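Local coordinates for protein Ydr267cp (Saccharomyces cerevisiae, PDB 2HES) that acts as an essential WD40 beta-propeller component of the cytosolic iron-sulfur protein assembly machinery, required for maturation of extramitochondrial iron-sulfur proteins, at residues A65-P68 with H69-L72; I160-P163 with S164-L167. All blocks are in the same frame, centred on the assembly; numbering follows the deposited sequence.

Contact 1: residues A65-P68 with H69-L72; sequences AWRP and HTSL
The flat guanidinium of Arg67 has CD2 of Leu72 over one face and the side chain of Thr70 at its edge, with CB in plane. The indole of Trp66 meets the chain just after the turn. The carbonyl group of Ser71 lies at its edge, with the carbon 3.6 Å from Trp66 CZ3. This is the connection between strands 61-66 and 72-77, the first two strands of a blade in the WD40 beta-propeller. The chain turns back through a type II beta turn from Arg67 to Thr70. The turn's own bond, Thr70 N to Arg67 O, is weak, and the position of Arg67 O is uncertain in the model. A firmer bond closes the loop behind it: Arg67 N donates to Leu72 O over 2.8 Å, with 163° at the hydrogen. The same oxygen takes a CH...O contact from Trp66 CA and lies 3.5 Å from Trp66 CE3.

Arg67 starts with CG anti to the backbone N (chi1 -177°). Its chain then bends at chi3 (65°), which turns the guanidinium toward Thr70. Its aliphatic part packs on Leu72, with Arg67 CD 3.6 Å from Leu72 CD2. The guanidinium has a second partner: Arg67 NH1 is hydrogen-bonded to the backbone O of Glu138. Beyond the turn, Thr70 O accepts a bond from Ser23 OG, and Trp115 of strand 110-115 lies against Arg67, Pro68 and Leu72. Arg67 NH2 points almost straight at Thr70 OG1, but 2.5 Å is very short for a hydrogen bond, so the exact distance is doubtful.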
loop_
_atom_site.group_PDB
_atom_site.type_symbol
_atom_site.label_atom_id
_atom_site.label_comp_id
_atom_site.label_asym_id
_atom_site.label_seq_id
_atom_site.Cartn_x
_atom_site.Cartn_y
_atom_site.Cartn_z
ATOM N N ALA A 65 0.817 -7.703 -3.975
ATOM C CA ALA A 65 1.707 -7.697 -2.823
ATOM C C ALA A 65 2.435 -9.030 -2.678
ATOM O O ALA A 65 1.790 -10.099 -2.758
ATOM C CB ALA A 65 0.911 -7.450 -1.571
ATOM N N TRP A 66 3.719 -8.927 -2.335
ATOM C CA TRP A 66 4.561 -10.085 -2.084
ATOM C C TRP A 66 4.365 -10.585 -0.655
ATOM O O TRP A 66 4.330 -9.791 0.307
ATOM C CB TRP A 66 6.021 -9.698 -2.233
ATOM C CG TRP A 66 6.466 -9.383 -3.613
ATOM C CD1 TRP A 66 6.672 -8.152 -4.126
ATOM C CD2 TRP A 66 6.790 -10.316 -4.660
ATOM N NE1 TRP A 66 7.116 -8.232 -5.428
ATOM C CE2 TRP A 66 7.206 -9.554 -5.781
ATOM C CE3 TRP A 66 6.791 -11.709 -4.753
ATOM C CZ2 TRP A 66 7.607 -10.144 -6.989
ATOM C CZ3 TRP A 66 7.198 -12.303 -5.955
ATOM C CH2 TRP A 66 7.604 -11.522 -7.049
ATOM N N ARG A 67 4.308 -11.905 -0.504
ATOM C CA ARG A 67 4.385 -12.456 0.835
ATOM C C ARG A 67 5.809 -12.156 1.359
ATOM O O ARG A 67 6.798 -12.595 0.761
ATOM C CB ARG A 67 4.082 -13.950 0.811
ATOM C CG ARG A 67 4.073 -14.574 2.202
ATOM C CD ARG A 67 4.070 -16.091 2.118
ATOM N NE ARG A 67 5.317 -16.562 1.518
ATOM C CZ ARG A 67 5.705 -17.831 1.463
ATOM N NH1 ARG A 67 4.942 -18.781 1.979
ATOM N NH2 ARG A 67 6.861 -18.147 0.866
ATOM N N PRO A 68 5.926 -11.368 2.448
ATOM C CA PRO A 68 7.222 -10.705 2.781
ATOM C C PRO A 68 8.480 -11.592 2.808
ATOM O O PRO A 68 8.411 -12.771 3.191
ATOM C CB PRO A 68 6.954 -10.098 4.151
ATOM C CG PRO A 68 5.465 -9.816 4.105
ATOM C CD PRO A 68 4.872 -11.006 3.417
ATOM N N HIS A 69 9.608 -11.002 2.389
ATOM C CA HIS A 69 10.916 -11.675 2.267
ATOM C C HIS A 69 10.882 -13.014 1.513
ATOM O O HIS A 69 11.763 -13.864 1.696
ATOM C CB HIS A 69 11.603 -11.820 3.643
ATOM C CG HIS A 69 11.662 -10.542 4.426
ATOM N ND1 HIS A 69 11.872 -9.312 3.833
ATOM C CD2 HIS A 69 11.530 -10.301 5.754
ATOM C CE1 HIS A 69 11.867 -8.372 4.763
ATOM N NE2 HIS A 69 11.670 -8.945 5.938
ATOM N N THR A 70 9.871 -13.180 0.660
ATOM C CA THR A 70 9.666 -14.401 -0.131
ATOM C C THR A 70 9.447 -14.049 -1.608
ATOM O O THR A 70 9.463 -12.844 -1.995
ATOM C CB THR A 70 8.454 -15.233 0.405
ATOM O OG1 THR A 70 8.549 -16.595 -0.021
ATOM C CG2 THR A 70 7.158 -14.719 -0.115
ATOM N N SER A 71 9.248 -15.080 -2.432
ATOM C CA SER A 71 8.862 -14.871 -3.833
ATOM C C SER A 71 7.493 -15.461 -4.227
ATOM O O SER A 71 7.291 -15.891 -5.370
ATOM C CB SER A 71 9.974 -15.321 -4.798
ATOM O OG SER A 71 10.521 -16.574 -4.420
ATOM N N LEU A 72 6.551 -15.451 -3.283
ATOM C CA LEU A 72 5.151 -15.721 -3.558
ATOM C C LEU A 72 4.369 -14.410 -3.633
ATOM O O LEU A 72 4.561 -13.539 -2.786
ATOM C CB LEU A 72 4.558 -16.550 -2.442
ATOM C CG LEU A 72 3.079 -16.864 -2.531
ATOM C CD1 LEU A 72 2.855 -18.231 -3.101
ATOM C CD2 LEU A 72 2.557 -16.787 -1.082
#

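Contact 2: residues I160-P163 with S164-L167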
loop_
_atom_site.group_PDB
_atom_site.type_symbol
_atom_site.label_atom_id
_atom_site.label_comp_id
_atom_site.label_asym_id
_atom_site.label_seq_id
_atom_site.Cartn_x
_atom_site.Cartn_y
_atom_site.Cartn_z
ATOM N N ILE A 160 -2.999 -2.307 4.910
ATOM C CA ILE A 160 -1.582 -2.500 5.150
ATOM C C ILE A 160 -1.396 -3.007 6.553
ATOM O O ILE A 160 -2.148 -2.647 7.460
ATOM C CB ILE A 160 -0.725 -1.245 4.861
ATOM C CG1 ILE A 160 0.754 -1.610 4.676
ATOM C CG2 ILE A 160 -0.985 -0.142 5.952
ATOM C CD1 ILE A 160 1.557 -0.495 4.053
ATOM N N TRP A 161 -0.458 -3.942 6.709
ATOM C CA TRP A 161 -0.098 -4.387 8.044
ATOM C C TRP A 161 1.111 -3.669 8.623
ATOM O O TRP A 161 2.018 -3.225 7.884
ATOM C CB TRP A 161 0.232 -5.900 8.032
ATOM C CG TRP A 161 -0.863 -6.767 7.556
ATOM C CD1 TRP A 161 -1.252 -7.003 6.240
ATOM C CD2 TRP A 161 -1.682 -7.628 8.357
ATOM N NE1 TRP A 161 -2.267 -7.921 6.197
ATOM C CE2 TRP A 161 -2.562 -8.317 7.476
ATOM C CE3 TRP A 161 -1.754 -7.890 9.732
ATOM C CZ2 TRP A 161 -3.525 -9.228 7.935
ATOM C CZ3 TRP A 161 -2.741 -8.753 10.191
ATOM C CH2 TRP A 161 -3.607 -9.426 9.292
ATOM N N HIS A 162 1.141 -3.603 9.961
ATOM C CA HIS A 162 2.312 -3.147 10.695
ATOM C C HIS A 162 3.554 -4.022 10.315
ATOM O O HIS A 162 3.366 -5.178 9.939
ATOM C CB HIS A 162 1.986 -3.210 12.185
ATOM C CG HIS A 162 3.033 -2.598 13.065
ATOM N ND1 HIS A 162 4.135 -3.293 13.532
ATOM C CD2 HIS A 162 3.150 -1.337 13.551
ATOM C CE1 HIS A 162 4.871 -2.483 14.266
ATOM N NE2 HIS A 162 4.313 -1.286 14.268
ATOM N N PRO A 163 4.784 -3.464 10.365
ATOM C CA PRO A 163 5.977 -4.208 9.947
ATOM C C PRO A 163 6.287 -5.454 10.783
ATOM O O PRO A 163 7.011 -6.339 10.268
ATOM C CB PRO A 163 7.116 -3.177 10.059
ATOM C CG PRO A 163 6.593 -2.133 11.028
ATOM C CD PRO A 163 5.115 -2.069 10.684
ATOM N N SER A 164 5.750 -5.505 12.004
ATOM C CA SER A 164 6.127 -6.533 13.027
ATOM C C SER A 164 5.054 -6.903 14.074
ATOM O O SER A 164 5.329 -7.637 15.048
ATOM C CB SER A 164 7.323 -6.046 13.816
ATOM O OG SER A 164 6.930 -4.938 14.603
ATOM N N GLU A 165 3.866 -6.339 13.962
ATOM C CA GLU A 165 2.768 -6.785 14.809
ATOM C C GLU A 165 1.632 -7.219 13.884
ATOM O O GLU A 165 1.621 -6.847 12.730
ATOM C CB GLU A 165 2.320 -5.670 15.737
ATOM C CG GLU A 165 3.451 -5.048 16.566
ATOM C CD GLU A 165 3.776 -5.850 17.811
ATOM O OE1 GLU A 165 2.843 -6.383 18.449
ATOM O OE2 GLU A 165 4.964 -5.951 18.162
ATOM N N ALA A 166 0.730 -8.063 14.391
ATOM C CA ALA A 166 -0.443 -8.498 13.643
ATOM C C ALA A 166 -1.503 -7.397 13.857
ATOM O O ALA A 166 -2.524 -7.573 14.525
ATOM C CB ALA A 166 -0.910 -9.888 14.125
ATOM N N LEU A 167 -1.195 -6.243 13.280
ATOM C CA LEU A 167 -2.088 -5.086 13.343
ATOM C C LEU A 167 -2.289 -4.628 11.906
ATOM O O LEU A 167 -1.302 -4.486 11.137
ATOM C CB LEU A 167 -1.344 -4.002 14.141
ATOM C CG LEU A 167 -2.060 -2.806 14.735
ATOM C CD1 LEU A 167 -3.059 -3.297 15.775
ATOM C CD2 LEU A 167 -1.071 -1.815 15.379
HETATM O O HOH W 1 2.302 -7.684 10.125
#
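The imidazole of His162 turns toward Ser164 and Glu165, and its ND1 accepts both of their backbone N-H groups. Ser164 N donates over 3.1 Å with 155° at the hydrogen, from a position tilted 29° out of the ring plane. The bond from Glu165 N is weak and comes in at the ring edge. Accepting from both is consistent with an ND1 that carries no proton. His162 has CG anti to its backbone N (chi1 -172°), which carries the ring toward the following residues. CD of Pro163 covers one ring face, offset toward the rim.

Ser164 holds OG between its backbone N and carbonyl carbon (chi1 68°), leaving OG 3.2 Å from His162 CE1. Glu165 runs beside the histidine, pointing the same way. Its CG is 3.6 Å from His162 ND1, while the carboxylate turns off at a bend in chi2. A water donates to both His162 O and Glu165 O, bridging the loop. At its base, His162 N bonds to Leu167 O over 2.9 Å. Ala166 centres an inverse gamma turn just before this point.

The loop joins strands 156-161 and 167-172 of a WD40 propeller blade. Phe205 of strand 200-205 and Phe212 meet His162 edge-to-face from the next blade. Trp161 packs instead on Tyr121 and Ala123 of strand 121-126 in the preceding blade.

Contacts 1 and 2 occupy equivalent places in different blades, WD 2 and WD 4, each joining the first strand of its blade to the second. Their centres are about 15 Å apart and they do not touch. Both are partly buried: the tryptophan and leucine at the base lie inside, while the turn reaches the surface. The tryptophan-X-proline pattern and the backbone bond closing the loop are shared. The residue between differs. In 65-72 a partly exposed arginine lays its guanidinium beside a threonine hydroxyl, at a distance too short to be certain. In 160-167 a buried histidine accepts backbone N-H groups, and a water helps to bridge the loop.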